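PDB 1DYP: kappa-carrageenase from Pseudoalteromonas carrageenovora, which cleaves kappa-carrageenan internally, hydrolysing the beta-1,4 linkages between D-galactose 4-sulfate and 3,6-anhydro-D-galactose, here as its catalytic domain. Local coordinates for residues Q65-D70 against Q74-N79; P111-A116 against E254-S259. The protein carries 1 engineered substitution. One frame throughout, in Å; residues are numbered along the deposited sequence. Where two conformers were deposited one is given.

Contact 1. Residues Q65-D70 against Q74-N79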
ATOM      1  N   GLN A  65       0.629  -5.195  22.979  1.00  9.79           N
ATOM      2  CA  GLN A  65      -0.384  -4.188  23.230  1.00 10.05           C
ATOM      3  C   GLN A  65       0.153  -2.838  22.819  1.00  9.99           C
ATOM      4  O   GLN A  65       1.365  -2.634  22.739  1.00  9.88           O
ATOM      5  CB  GLN A  65      -0.775  -4.152  24.713  1.00 10.57           C
ATOM      6  CG  GLN A  65       0.381  -3.906  25.674  1.00 11.66           C
ATOM      7  CD  GLN A  65       0.947  -2.495  25.608  1.00 12.26           C
ATOM      8  OE1 GLN A  65       2.138  -2.283  25.860  1.00 13.09           O
ATOM      9  NE2 GLN A  65       0.099  -1.522  25.288  1.00 12.46           N
ATOM     10  N   ARG A  66      -0.766  -1.928  22.531  1.00 10.05           N
ATOM     11  CA  ARG A  66      -0.416  -0.566  22.169  1.00  9.97           C
ATOM     12  C   ARG A  66      -1.681   0.258  22.236  1.00 10.10           C
ATOM     13  O   ARG A  66      -2.784  -0.290  22.290  1.00 10.11           O
ATOM     14  CB  ARG A  66       0.177  -0.487  20.754  1.00 10.01           C
ATOM     15  CG  ARG A  66      -0.773  -0.820  19.603  1.00 10.00           C
ATOM     16  CD  ARG A  66      -0.197  -0.253  18.305  1.00  9.87           C
ATOM     17  NE  ARG A  66      -0.863  -0.714  17.086  1.00  9.54           N
ATOM     18  CZ  ARG A  66      -2.044  -0.286  16.648  1.00  9.64           C
ATOM     19  NH1 ARG A  66      -2.727   0.629  17.326  1.00  9.91           N
ATOM     20  NH2 ARG A  66      -2.531  -0.755  15.505  1.00  9.45           N
ATOM     21  N   THR A  67      -1.531   1.577  22.268  1.00 10.32           N
ATOM     22  CA  THR A  67      -2.706   2.426  22.292  1.00 10.65           C
ATOM     23  C   THR A  67      -3.401   2.164  20.963  1.00 10.47           C
ATOM     24  O   THR A  67      -2.757   2.074  19.916  1.00 10.19           O
ATOM     25  CB  THR A  67      -2.333   3.910  22.434  1.00 11.13           C
ATOM     26  OG1 THR A  67      -1.885   4.154  23.773  1.00 12.76           O
ATOM     27  CG2 THR A  67      -3.532   4.789  22.159  1.00 11.46           C
ATOM     28  N   PHE A  68      -4.719   2.027  21.019  1.00 10.31           N
ATOM     29  CA  PHE A  68      -5.513   1.719  19.840  1.00 10.34           C
ATOM     30  C   PHE A  68      -6.673   2.692  19.693  1.00 10.47           C
ATOM     31  O   PHE A  68      -7.375   2.978  20.662  1.00 10.74           O
ATOM     32  CB  PHE A  68      -6.040   0.293  19.990  1.00 10.06           C
ATOM     33  CG  PHE A  68      -6.962  -0.154  18.894  1.00  9.86           C
ATOM     34  CD1 PHE A  68      -6.458  -0.555  17.662  1.00  9.80           C
ATOM     35  CD2 PHE A  68      -8.334  -0.222  19.113  1.00  9.95           C
ATOM     36  CE1 PHE A  68      -7.306  -1.027  16.662  1.00  9.81           C
ATOM     37  CE2 PHE A  68      -9.194  -0.693  18.117  1.00  9.88           C
ATOM     38  CZ  PHE A  68      -8.673  -1.098  16.889  1.00  9.67           C
ATOM     39  N   TRP A  69      -6.865   3.210  18.485  1.00 10.44           N
ATOM     40  CA  TRP A  69      -7.972   4.122  18.240  1.00 10.62           C
ATOM     41  C   TRP A  69      -9.218   3.305  17.924  1.00 10.59           C
ATOM     42  O   TRP A  69      -9.272   2.589  16.924  1.00 10.47           O
ATOM     43  CB  TRP A  69      -7.668   5.062  17.074  1.00 10.87           C
ATOM     44  CG  TRP A  69      -8.854   5.897  16.663  1.00 11.22           C
ATOM     45  CD1 TRP A  69      -9.511   5.851  15.469  1.00 11.44           C
ATOM     46  CD2 TRP A  69      -9.521   6.893  17.449  1.00 11.69           C
ATOM     47  NE1 TRP A  69     -10.544   6.758  15.459  1.00 11.58           N
ATOM     48  CE2 TRP A  69     -10.573   7.411  16.663  1.00 11.67           C
ATOM     49  CE3 TRP A  69      -9.331   7.399  18.742  1.00 11.88           C
ATOM     50  CZ2 TRP A  69     -11.434   8.414  17.127  1.00 12.09           C
ATOM     51  CZ3 TRP A  69     -10.188   8.396  19.204  1.00 12.22           C
ATOM     52  CH2 TRP A  69     -11.226   8.892  18.394  1.00 12.09           C
ATOM     53  N   ASP A  70     -10.206   3.415  18.803  1.00 10.51           N
ATOM     54  CA  ASP A  70     -11.481   2.725  18.662  1.00 10.56           C
ATOM     55  C   ASP A  70     -12.440   3.732  18.028  1.00 10.57           C
ATOM     56  O   ASP A  70     -13.219   4.397  18.717  1.00 10.47           O
ATOM     57  CB  ASP A  70     -11.958   2.293  20.052  1.00 10.62           C
ATOM     58  CG  ASP A  70     -13.325   1.639  20.041  1.00 10.71           C
ATOM     59  OD1 ASP A  70     -13.896   1.412  18.953  1.00 10.82           O
ATOM     60  OD2 ASP A  70     -13.820   1.350  21.149  1.00 11.19           O
ATOM     61  N   GLN A  74     -15.169   6.422  19.140  1.00 14.73           N
ATOM     62  CA  GLN A  74     -14.454   7.697  19.154  1.00 15.36           C
ATOM     63  C   GLN A  74     -13.621   7.830  20.421  1.00 15.52           C
ATOM     64  O   GLN A  74     -13.711   8.829  21.142  1.00 15.73           O
ATOM     65  CB  GLN A  74     -15.452   8.855  19.062  1.00 15.79           C
ATOM     66  CG  GLN A  74     -16.178   8.927  17.730  1.00 16.51           C
ATOM     67  CD  GLN A  74     -15.242   9.259  16.583  1.00 16.95           C
ATOM     68  OE1 GLN A  74     -14.698  10.362  16.512  1.00 17.82           O
ATOM     69  NE2 GLN A  74     -15.041   8.304  15.681  1.00 17.26           N
ATOM     70  N   GLN A  75     -12.798   6.822  20.683  1.00 15.60           N
ATOM     71  CA  GLN A  75     -11.967   6.826  21.878  1.00 15.67           C
ATOM     72  C   GLN A  75     -10.657   6.088  21.681  1.00 15.49           C
ATOM     73  O   GLN A  75     -10.593   5.097  20.954  1.00 15.37           O
ATOM     74  CB  GLN A  75     -12.718   6.159  23.030  1.00 16.13           C
ATOM     75  CG  GLN A  75     -13.033   4.695  22.754  1.00 16.94           C
ATOM     76  CD  GLN A  75     -13.791   4.025  23.879  0.50 17.28           C
ATOM     77  OE1 GLN A  75     -14.247   4.685  24.814  1.00 18.31           O
ATOM     78  NE2 GLN A  75     -13.939   2.704  23.791  1.00 17.22           N
ATOM     79  N   GLN A  76      -9.615   6.584  22.335  1.00 15.19           N
ATOM     80  CA  GLN A  76      -8.309   5.946  22.298  1.00 15.03           C
ATOM     81  C   GLN A  76      -8.357   4.931  23.433  1.00 14.59           C
ATOM     82  O   GLN A  76      -8.835   5.244  24.523  1.00 14.93           O
ATOM     83  CB  GLN A  76      -7.200   6.965  22.578  1.00 15.42           C
ATOM     84  CG  GLN A  76      -6.872   7.899  21.427  1.00 16.19           C
ATOM     85  CD  GLN A  76      -6.344   7.159  20.215  1.00 16.45           C
ATOM     86  OE1 GLN A  76      -5.801   6.063  20.335  1.00 17.27           O
ATOM     87  NE2 GLN A  76      -6.486   7.761  19.042  0.50 16.93           N
ATOM     88  N   VAL A  77      -7.882   3.715  23.183  1.00 13.83           N
ATOM     89  CA  VAL A  77      -7.881   2.686  24.217  1.00 13.26           C
ATOM     90  C   VAL A  77      -6.447   2.296  24.558  1.00 12.88           C
ATOM     91  O   VAL A  77      -5.683   1.882  23.689  1.00 12.89           O
ATOM     92  CB  VAL A  77      -8.649   1.426  23.759  1.00 13.03           C
ATOM     93  CG1 VAL A  77      -8.648   0.384  24.863  1.00 13.02           C
ATOM     94  CG2 VAL A  77     -10.075   1.796  23.379  1.00 13.29           C
ATOM     95  N   ALA A  78      -6.085   2.434  25.828  1.00 12.57           N
ATOM     96  CA  ALA A  78      -4.742   2.099  26.280  1.00 12.02           C
ATOM     97  C   ALA A  78      -4.556   0.593  26.427  1.00 11.82           C
ATOM     98  O   ALA A  78      -5.514  -0.143  26.657  1.00 11.59           O
ATOM     99  CB  ALA A  78      -4.454   2.783  27.611  1.00 12.39           C
ATOM    100  N   ASN A  79      -3.312   0.145  26.290  1.00 11.54           N
ATOM    101  CA  ASN A  79      -2.973  -1.266  26.428  1.00 11.23           C
ATOM    102  C   ASN A  79      -3.925  -2.186  25.677  1.00 11.00           C
ATOM    103  O   ASN A  79      -4.356  -3.210  26.208  1.00 10.95           O
ATOM    104  CB  ASN A  79      -2.957  -1.660  27.907  1.00 11.53           C
ATOM    105  CG  ASN A  79      -2.044  -0.780  28.732  1.00 11.95           C
ATOM    106  OD1 ASN A  79      -0.981  -0.369  28.271  1.00 12.06           O
ATOM    107  ND2 ASN A  79      -2.448  -0.494  29.965  1.00 12.27           N
TER
HETATM  108  O   HOH W   1      -1.306   2.461  26.046  1.00 15.81           O
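Trp69 passes its indole obliquely across the turn-side start of the partner chain, meeting Gln76, Gln75 and Gln74 in turn. Its CB lies 3.5 Å from NE2 of Gln76, whose amide plane is turned 35° from the ring. Further along, CE3 comes 3.3 Å from CD of the same amide. The six-membered ring then reaches the backbone: CZ3 is 3.4 Å from N of Gln75, and CH2 is 3.3 Å from C of Gln74. At CZ2, OE1 of Gln74 stands in the ring plane at the edge, while NE2 of that amide bonds to O of Gly71.

On the other face, the chain of Gln75 runs extended beyond CG (chi2 -179°) beside Asp70 and delivers NE2 to OD2 at 3.0 Å, on the anti side of the carboxylate and tilted out of its plane. Asn73 also binds this oxygen, and Tyr246 holds OD1. With an alanine in place of Gln75, OD2 would probably lose one of its donors and a gap would open beside CB of Asp70.

Backbone bonds pair Phe68 with Val77 in both directions, Phe68 N reaching Val77 O at 2.8 Å. Nearer the open end, a water links Thr67 OG1 and Asn79 N. Toward the turn, Gln74, with positive phi, and Gln75 together face Asp70, the G1 beta bulge that commonly closes a tight antiparallel beta hairpin.

Contact 2. Residues P111-A116 against E254-S259; sequences PGVSPA and EGFPTS
Val113 CG1 meets two side chains of residues 254-259 at once, CE2 of Phe256 at 3.8 Å and CG2 of Thr258 at 3.8 Å. The three residues form a small apolar cluster between facing layers of the beta-sandwich (jelly-roll) fold of family 16 glycoside hydrolases. Strand 113-120 belongs to the layer that also contains strand 133-139, which carries the nucleophile Glu137, whereas strand 258-270 is paired with strand 54-70.

The two approaches differ in direction. Val113 and Thr258 meet head-on through their methyls, and CG2 of Val113 joins in at 3.9 Å from CG2 of Thr258. Phe256 instead runs antiparallel alongside the valine, so that the far part of its ring, at CE2, does the touching. Only 121 Å² is buried between the segments, yet Val113 and Thr258 are themselves buried.

Backbone shape probably helps to set these positions. Gly112, just before the valine, has phi 148°, where a side chain would collide with the carbonyl O of Pro111. On the opposing segment, a cis peptide joins Phe256 to Pro257 and bends the chain as it enters the strand at Thr258.

Further out, Tyr84 and His237 meet the Phe256 ring with inclined planes, and Ser259 O is a ligand of a cadmium ion. Backbone bonding ties Gly112 to Arg234, a residue important for substrate recognition, whose side chain lies about 6 Å from that of Val113.

The torsion of Thr258 divides its two branches: OG1 lies anti to the backbone N (chi1 -168°) and takes a weak hydrogen bond from Thr109 N, leaving CG2 to face both methyls of Val113.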
ATOM      1  N   PRO A 111      -6.465 -17.196   3.141  1.00  7.97           N
ATOM      2  CA  PRO A 111      -6.532 -15.759   3.427  1.00  7.64           C
ATOM      3  C   PRO A 111      -5.880 -15.390   4.754  1.00  7.27           C
ATOM      4  O   PRO A 111      -5.583 -16.261   5.577  1.00  7.46           O
ATOM      5  CB  PRO A 111      -8.030 -15.490   3.439  1.00  7.74           C
ATOM      6  CG  PRO A 111      -8.564 -16.747   4.072  1.00  8.11           C
ATOM      7  CD  PRO A 111      -7.770 -17.839   3.378  1.00  7.89           C
ATOM      8  N   GLY A 112      -5.657 -14.094   4.952  1.00  6.82           N
ATOM      9  CA  GLY A 112      -5.067 -13.642   6.199  1.00  6.33           C
ATOM     10  C   GLY A 112      -4.186 -12.413   6.098  1.00  6.22           C
ATOM     11  O   GLY A 112      -4.105 -11.637   7.050  1.00  6.25           O
ATOM     12  N   VAL A 113      -3.517 -12.232   4.962  1.00  6.20           N
ATOM     13  CA  VAL A 113      -2.640 -11.074   4.786  1.00  6.06           C
ATOM     14  C   VAL A 113      -2.750 -10.466   3.400  1.00  5.94           C
ATOM     15  O   VAL A 113      -3.139 -11.134   2.438  1.00  6.27           O
ATOM     16  CB  VAL A 113      -1.151 -11.429   5.024  1.00  6.02           C
ATOM     17  CG1 VAL A 113      -0.962 -11.944   6.446  1.00  6.15           C
ATOM     18  CG2 VAL A 113      -0.681 -12.457   4.005  1.00  6.46           C
ATOM     19  N   SER A 114      -2.384  -9.192   3.305  1.00  5.84           N
ATOM     20  CA  SER A 114      -2.439  -8.478   2.046  1.00  5.81           C
ATOM     21  C   SER A 114      -1.183  -7.681   1.720  1.00  5.89           C
ATOM     22  O   SER A 114      -0.942  -6.612   2.295  1.00  5.75           O
ATOM     23  CB  SER A 114      -3.641  -7.531   2.026  1.00  5.71           C
ATOM     24  OG  SER A 114      -3.666  -6.773   0.824  1.00  5.78           O
ATOM     25  N   PRO A 115      -0.350  -8.211   0.812  1.00  5.97           N
ATOM     26  CA  PRO A 115       0.876  -7.519   0.406  1.00  5.72           C
ATOM     27  C   PRO A 115       0.386  -6.259  -0.299  1.00  5.69           C
ATOM     28  O   PRO A 115      -0.588  -6.309  -1.059  1.00  5.58           O
ATOM     29  CB  PRO A 115       1.520  -8.496  -0.571  1.00  5.85           C
ATOM     30  CG  PRO A 115       1.085  -9.827  -0.053  1.00  5.91           C
ATOM     31  CD  PRO A 115      -0.367  -9.593   0.303  1.00  5.79           C
ATOM     32  N   ALA A 116       1.048  -5.136  -0.058  1.00  5.41           N
ATOM     33  CA  ALA A 116       0.622  -3.892  -0.671  1.00  5.36           C
ATOM     34  C   ALA A 116       1.779  -3.020  -1.122  1.00  5.38           C
ATOM     35  O   ALA A 116       2.824  -2.957  -0.475  1.00  5.46           O
ATOM     36  CB  ALA A 116      -0.253  -3.106   0.310  1.00  5.41           C
ATOM     37  N   GLU A 254      -1.200 -20.710  12.838  1.00 11.35           N
ATOM     38  CA  GLU A 254      -1.038 -21.516  11.635  1.00 11.67           C
ATOM     39  C   GLU A 254      -0.967 -20.600  10.423  1.00 11.53           C
ATOM     40  O   GLU A 254      -1.783 -19.690  10.276  1.00 11.65           O
ATOM     41  CB  GLU A 254      -2.211 -22.484  11.477  1.00 12.21           C
ATOM     42  CG  GLU A 254      -2.487 -23.343  12.702  1.00 13.09           C
ATOM     43  CD  GLU A 254      -3.567 -24.379  12.450  0.50 13.25           C
ATOM     44  OE1 GLU A 254      -4.601 -24.027  11.844  0.50 13.75           O
ATOM     45  OE2 GLU A 254      -3.388 -25.543  12.866  0.50 13.70           O
ATOM     46  N   GLY A 255       0.015 -20.841   9.560  1.00 11.14           N
ATOM     47  CA  GLY A 255       0.165 -20.019   8.376  1.00 10.91           C
ATOM     48  C   GLY A 255       1.082 -18.837   8.621  1.00 10.67           C
ATOM     49  O   GLY A 255       1.321 -18.031   7.723  1.00 10.92           O
ATOM     50  N   PHE A 256       1.586 -18.723   9.846  1.00 10.14           N
ATOM     51  CA  PHE A 256       2.500 -17.642  10.199  1.00  9.78           C
ATOM     52  C   PHE A 256       3.786 -18.223  10.767  1.00  9.72           C
ATOM     53  O   PHE A 256       3.773 -19.275  11.398  1.00  9.92           O
ATOM     54  CB  PHE A 256       1.861 -16.700  11.224  1.00  9.53           C
ATOM     55  CG  PHE A 256       0.659 -15.974  10.701  1.00  9.28           C
ATOM     56  CD1 PHE A 256      -0.600 -16.564  10.740  1.00  8.84           C
ATOM     57  CD2 PHE A 256       0.795 -14.719  10.119  1.00  9.09           C
ATOM     58  CE1 PHE A 256      -1.707 -15.914  10.202  1.00  8.74           C
ATOM     59  CE2 PHE A 256      -0.306 -14.061   9.576  1.00  8.96           C
ATOM     60  CZ  PHE A 256      -1.558 -14.659   9.618  1.00  8.92           C
ATOM     61  N   PRO A 257       4.918 -17.543  10.546  1.00  9.50           N
ATOM     62  CA  PRO A 257       5.033 -16.285   9.802  1.00  9.41           C
ATOM     63  C   PRO A 257       4.834 -16.475   8.304  1.00  9.40           C
ATOM     64  O   PRO A 257       5.018 -17.574   7.773  1.00  9.42           O
ATOM     65  CB  PRO A 257       6.447 -15.827  10.130  1.00  9.63           C
ATOM     66  CG  PRO A 257       7.187 -17.128  10.210  1.00  9.78           C
ATOM     67  CD  PRO A 257       6.240 -17.990  11.022  1.00  9.45           C
ATOM     68  N   THR A 258       4.442 -15.399   7.634  1.00  9.21           N
ATOM     69  CA  THR A 258       4.251 -15.423   6.192  1.00  9.07           C
ATOM     70  C   THR A 258       4.808 -14.089   5.711  1.00  9.17           C
ATOM     71  O   THR A 258       4.659 -13.070   6.384  1.00  8.82           O
ATOM     72  CB  THR A 258       2.765 -15.613   5.819  1.00  9.25           C
ATOM     73  OG1 THR A 258       2.666 -15.904   4.421  1.00  9.22           O
ATOM     74  CG2 THR A 258       1.951 -14.376   6.152  1.00  9.21           C
ATOM     75  N   SER A 259       5.440 -14.089   4.544  1.00  9.22           N
ATOM     76  CA  SER A 259       6.045 -12.865   4.047  1.00  9.44           C
ATOM     77  C   SER A 259       5.918 -12.621   2.556  1.00  9.42           C
ATOM     78  O   SER A 259       5.864 -13.553   1.754  1.00  9.48           O
ATOM     79  CB  SER A 259       7.524 -12.857   4.415  1.00  9.58           C
ATOM     80  OG  SER A 259       8.159 -14.014   3.897  0.50 10.06           O
TER

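How the contacts relate
Contact 1 is a surface contact and contact 2 a buried one, their centres 24 Å apart and their nearest atoms about 14 Å apart. Contact 1 joins sequence neighbours, the two strands of one hairpin, through backbone hydrogen bonds and polar side chains on both faces, one of them also carrying an indole. Contact 2 brings together segments separated by 137 residues, and its direct touch is made by methyl groups and a phenyl ring alone. Strand 54-70 links the two places: its C-terminal end forms half of the hairpin, and an earlier part pairs with strand 258-270. Thus contact 1 holds a peripheral hairpin together, whereas contact 2 joins facing strands in the interior, near the residues of the active site.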